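Local coordinates for protein Exo-poly-alpha-D-galacturonosidase (Thermotoga maritima, PDB 3JUR) that probably hydrolyses polygalacturonan, the backbone of pectin, as a tetrameric family 28 glycosidase built on a right-handed parallel beta-helix, at residues T87-P92 with D134-N139; T71-L76 with E95-V100. All blocks are in the same frame, centred on the assembly; numbering follows the deposited sequence.

Interaction 1. Residues T87-P92 with D134-N139; sequences TIKFIP and DGSADN
The ring of F90 meets D134 edge-on: the carbonyl oxygen D134 O lies near the ring plane, 3.5 Å from F90 CD1, while G135 CA approaches the same ring obliquely. The other flat group, the carboxylate of D134, is gripped from out of its plane at both oxygens. K89 NZ stands above the plane in a salt bridge to D134 OD2, 2.9 Å, and the backbone N of S136 donates to OD1, closing an Asx turn; N210 also bonds OD1. The backbones are joined as in the parallel ladder of a beta-helix, where 87-90 and 132-134 are equivalent strands of successive coils: D134 N donates to I88 O at 2.8 Å, and F90 N to D134 O. K89 and D134 are paired on this ladder, their side chains side by side. With CG anti to the backbone N (chi1 -177°), the lysine runs extended until chi4, 56°, bends NZ back between OD2 and S136 OG. S136 OG accepts from K89 NZ at 2.9 Å and passes its own hydrogen to F90 O, tilted 21° from the carbonyl plane. Past the strand, P92 CG packs on S136 CB at 4.0 Å.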
# COMPACT_ATOMS: atom_id res chain seq x y z
N THR D 87 -10.79 -12.53 -50.69
CA THR D 87 -9.44 -12.83 -50.22
C THR D 87 -8.46 -12.68 -51.39
O THR D 87 -8.72 -13.19 -52.50
CB THR D 87 -9.35 -14.27 -49.64
OG1 THR D 87 -10.19 -14.38 -48.48
CG2 THR D 87 -7.91 -14.65 -49.25
N ILE D 88 -7.36 -11.97 -51.16
CA ILE D 88 -6.22 -12.02 -52.07
C ILE D 88 -5.21 -12.99 -51.46
O ILE D 88 -4.65 -12.72 -50.39
CB ILE D 88 -5.58 -10.62 -52.30
CG1 ILE D 88 -6.58 -9.65 -52.93
CG2 ILE D 88 -4.35 -10.76 -53.19
CD1 ILE D 88 -6.10 -8.21 -53.02
N LYS D 89 -5.02 -14.13 -52.13
CA LYS D 89 -4.11 -15.16 -51.63
C LYS D 89 -2.87 -15.22 -52.51
O LYS D 89 -2.95 -15.56 -53.70
CB LYS D 89 -4.80 -16.53 -51.56
CG LYS D 89 -3.91 -17.63 -50.98
CD LYS D 89 -4.64 -18.97 -50.87
CE LYS D 89 -3.75 -20.03 -50.22
NZ LYS D 89 -3.28 -19.58 -48.88
N PHE D 90 -1.73 -14.89 -51.92
CA PHE D 90 -0.48 -14.79 -52.67
C PHE D 90 0.17 -16.14 -52.89
O PHE D 90 0.28 -16.93 -51.96
CB PHE D 90 0.46 -13.80 -52.00
CG PHE D 90 -0.02 -12.39 -52.08
CD1 PHE D 90 -0.85 -11.87 -51.08
CD2 PHE D 90 0.30 -11.58 -53.16
CE1 PHE D 90 -1.32 -10.57 -51.15
CE2 PHE D 90 -0.17 -10.28 -53.25
CZ PHE D 90 -0.98 -9.78 -52.24
N ILE D 91 0.58 -16.40 -54.13
CA ILE D 91 1.26 -17.65 -54.47
C ILE D 91 2.70 -17.62 -53.95
O ILE D 91 3.50 -16.77 -54.36
CB ILE D 91 1.20 -17.94 -55.99
CG1 ILE D 91 -0.26 -17.94 -56.48
CG2 ILE D 91 1.86 -19.29 -56.30
CD1 ILE D 91 -0.43 -17.78 -57.99
N PRO D 92 3.04 -18.54 -53.02
CA PRO D 92 4.32 -18.53 -52.33
C PRO D 92 5.46 -19.19 -53.13
O PRO D 92 6.16 -20.06 -52.61
CB PRO D 92 4.02 -19.32 -51.06
CG PRO D 92 3.01 -20.34 -51.51
CD PRO D 92 2.19 -19.66 -52.57
N ASP D 134 -3.79 -12.71 -47.75
CA ASP D 134 -3.23 -13.98 -47.27
C ASP D 134 -1.89 -14.26 -47.96
O ASP D 134 -1.85 -14.63 -49.13
CB ASP D 134 -4.24 -15.11 -47.52
CG ASP D 134 -3.74 -16.48 -47.10
OD1 ASP D 134 -2.61 -16.61 -46.56
OD2 ASP D 134 -4.50 -17.44 -47.32
N GLY D 135 -0.80 -14.06 -47.21
CA GLY D 135 0.55 -14.20 -47.74
C GLY D 135 1.02 -15.62 -47.98
O GLY D 135 2.09 -15.83 -48.57
N SER D 136 0.23 -16.59 -47.51
CA SER D 136 0.50 -18.02 -47.67
C SER D 136 1.80 -18.54 -47.04
O SER D 136 2.27 -19.62 -47.41
CB SER D 136 0.41 -18.45 -49.14
OG SER D 136 -0.88 -18.18 -49.67
N ALA D 137 2.37 -17.79 -46.11
CA ALA D 137 3.55 -18.26 -45.38
C ALA D 137 3.15 -19.28 -44.32
O ALA D 137 2.11 -19.16 -43.67
CB ALA D 137 4.29 -17.10 -44.75
N ASP D 138 3.99 -20.29 -44.16
CA ASP D 138 3.81 -21.33 -43.15
C ASP D 138 5.16 -22.03 -42.96
O ASP D 138 6.18 -21.53 -43.42
CB ASP D 138 2.69 -22.31 -43.55
CG ASP D 138 2.90 -22.93 -44.92
OD1 ASP D 138 4.04 -22.93 -45.42
OD2 ASP D 138 1.91 -23.43 -45.51
N ASN D 139 5.15 -23.19 -42.30
CA ASN D 139 6.38 -23.94 -42.05
C ASN D 139 7.02 -24.54 -43.31
O ASN D 139 8.14 -25.05 -43.25
CB ASN D 139 6.14 -25.04 -41.01
CG ASN D 139 5.87 -24.48 -39.63
OD1 ASN D 139 5.96 -23.28 -39.39
ND2 ASN D 139 5.52 -25.37 -38.70

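Interaction 2. Residues T71-L76 with E95-V100; sequences TGPIHL and ERYLPV
P73 sets CD over one face of the Y97 ring, and this CH-pi contact carries most of the meeting between 71-76 and 95-100. The touching atom is P73 CD, 3.8 Å from the centroid of the Y97 ring and 23° off its normal, displaced toward the CD1-CE1 side; P73 CB also reaches that side, at 3.7 Å from Y97 CD1. P73 CD also comes within 3.1 Å of the carbonyl oxygen R96 O, so one methylene meets both a peptide oxygen and an aromatic face. Chi1 of Y97 is -60°, placing CG beside its backbone N and anti to the carbonyl carbon, and chi2 of -96° turns the ring so that one face is presented to the proline. The phenol then reaches past G72 to I91, whose carbonyl oxygen is bonded to OH. Replacing Y97 with an alanine is likely to strip P73 of its aromatic cover and leave I91 O without this hydroxyl. R96 stretches out from the 3-10 turn, extended at chi2 and chi3, and carries its guanidinium to a salt bridge with D42. On the other segment, T71 OG1 donates to G72 O at 2.7 Å, a local bond across the bend before P73. Strand 68-75 pairs in parallel with 87-90 through T71 and then with 117-120 through I74, and T71 and I74 pack on helix 44-57; on the loop side, Y97 touches F90 of strand 87-90 and meets W142 edge-to-face.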
# COMPACT_ATOMS: atom_id res chain seq x y z
N THR D 71 -2.57 -14.93 -56.79
CA THR D 71 -1.74 -13.97 -57.52
C THR D 71 -0.31 -13.93 -56.98
O THR D 71 -0.07 -14.26 -55.82
CB THR D 71 -2.35 -12.53 -57.49
OG1 THR D 71 -1.44 -11.60 -58.09
CG2 THR D 71 -2.64 -12.08 -56.07
N GLY D 72 0.62 -13.51 -57.84
CA GLY D 72 1.95 -13.12 -57.40
C GLY D 72 1.85 -11.72 -56.84
O GLY D 72 0.75 -11.23 -56.58
N PRO D 73 3.00 -11.04 -56.66
CA PRO D 73 2.99 -9.71 -56.04
C PRO D 73 2.15 -8.70 -56.82
O PRO D 73 2.07 -8.77 -58.05
CB PRO D 73 4.47 -9.31 -56.07
CG PRO D 73 5.05 -10.08 -57.19
CD PRO D 73 4.34 -11.40 -57.14
N ILE D 74 1.51 -7.78 -56.11
CA ILE D 74 0.71 -6.72 -56.72
C ILE D 74 1.47 -5.41 -56.63
O ILE D 74 1.89 -5.01 -55.54
CB ILE D 74 -0.67 -6.57 -56.00
CG1 ILE D 74 -1.54 -7.82 -56.23
CG2 ILE D 74 -1.40 -5.30 -56.45
CD1 ILE D 74 -2.69 -7.95 -55.25
N HIS D 75 1.65 -4.76 -57.77
CA HIS D 75 2.33 -3.47 -57.82
C HIS D 75 1.33 -2.33 -58.03
O HIS D 75 0.73 -2.21 -59.10
CB HIS D 75 3.43 -3.46 -58.89
CG HIS D 75 4.66 -4.22 -58.49
ND1 HIS D 75 5.80 -4.26 -59.26
CD2 HIS D 75 4.93 -4.96 -57.39
CE1 HIS D 75 6.71 -5.00 -58.66
NE2 HIS D 75 6.21 -5.43 -57.52
N LEU D 76 1.14 -1.53 -56.99
CA LEU D 76 0.24 -0.39 -57.05
C LEU D 76 0.91 0.78 -57.78
O LEU D 76 2.13 0.82 -57.92
CB LEU D 76 -0.21 0.02 -55.65
CG LEU D 76 -1.02 -1.03 -54.87
CD1 LEU D 76 -1.08 -0.70 -53.38
CD2 LEU D 76 -2.42 -1.21 -55.45
N GLU D 95 10.18 -17.20 -57.16
CA GLU D 95 10.37 -16.86 -58.57
C GLU D 95 9.40 -15.78 -59.04
O GLU D 95 9.77 -14.89 -59.82
CB GLU D 95 10.24 -18.13 -59.44
CG GLU D 95 11.11 -18.14 -60.68
CD GLU D 95 12.52 -18.68 -60.43
OE1 GLU D 95 13.29 -18.04 -59.67
OE2 GLU D 95 12.85 -19.74 -61.01
N ARG D 96 8.16 -15.84 -58.55
CA ARG D 96 7.12 -14.87 -58.88
C ARG D 96 7.39 -13.45 -58.39
O ARG D 96 6.73 -12.51 -58.84
CB ARG D 96 5.76 -15.35 -58.37
CG ARG D 96 5.23 -16.57 -59.12
CD ARG D 96 3.92 -17.05 -58.53
NE ARG D 96 3.42 -18.23 -59.21
CZ ARG D 96 2.54 -18.22 -60.20
NH1 ARG D 96 2.04 -17.07 -60.66
NH2 ARG D 96 2.15 -19.36 -60.74
N TYR D 97 8.36 -13.30 -57.50
CA TYR D 97 8.65 -12.02 -56.83
C TYR D 97 9.92 -11.38 -57.38
O TYR D 97 10.54 -10.52 -56.75
CB TYR D 97 8.68 -12.22 -55.31
CG TYR D 97 7.36 -12.74 -54.79
CD1 TYR D 97 6.41 -11.87 -54.27
CD2 TYR D 97 7.04 -14.10 -54.86
CE1 TYR D 97 5.18 -12.34 -53.82
CE2 TYR D 97 5.82 -14.58 -54.42
CZ TYR D 97 4.89 -13.70 -53.89
OH TYR D 97 3.67 -14.16 -53.45
N LEU D 98 10.28 -11.80 -58.58
CA LEU D 98 11.40 -11.24 -59.33
C LEU D 98 10.86 -10.58 -60.61
O LEU D 98 9.77 -10.94 -61.06
CB LEU D 98 12.42 -12.33 -59.66
CG LEU D 98 13.13 -13.03 -58.49
CD1 LEU D 98 13.84 -14.29 -58.97
CD2 LEU D 98 14.10 -12.09 -57.78
N PRO D 99 11.60 -9.63 -61.20
CA PRO D 99 12.93 -9.14 -60.81
C PRO D 99 12.97 -8.44 -59.46
O PRO D 99 11.93 -8.02 -58.94
CB PRO D 99 13.30 -8.15 -61.94
CG PRO D 99 12.01 -7.80 -62.59
CD PRO D 99 11.16 -9.03 -62.47
N VAL D 100 14.18 -8.32 -58.92
CA VAL D 100 14.43 -7.61 -57.67
C VAL D 100 13.96 -6.15 -57.75
O VAL D 100 14.03 -5.53 -58.80
CB VAL D 100 15.93 -7.67 -57.25
CG1 VAL D 100 16.32 -9.08 -56.84
CG2 VAL D 100 16.84 -7.18 -58.39

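Along the chain the segments alternate, 71-76, 87-92, 95-100 and then 134-139, so interaction 2 begins first and interaction 1 starts before it closes. Their centres lie 13 Å apart. Strands 68-75 and 87-90 are parallel neighbours, and strand 132-134 continues the ladder beyond 87-90; interaction 1 therefore joins successive coils, whereas interaction 2 attaches the loop after strand 87-90 to neighbouring strand 68-75. I91 is the direct bridge: its N is 2.8 Å from T71 O, a probable hydrogen bond, and I91 CG2 packs on R96 NE at 3.5 Å. F90 CD2 also packs against G72 O at 3.5 Å. Interaction 2 holds one loop against a neighbouring coil, while interaction 1 pins the start of another.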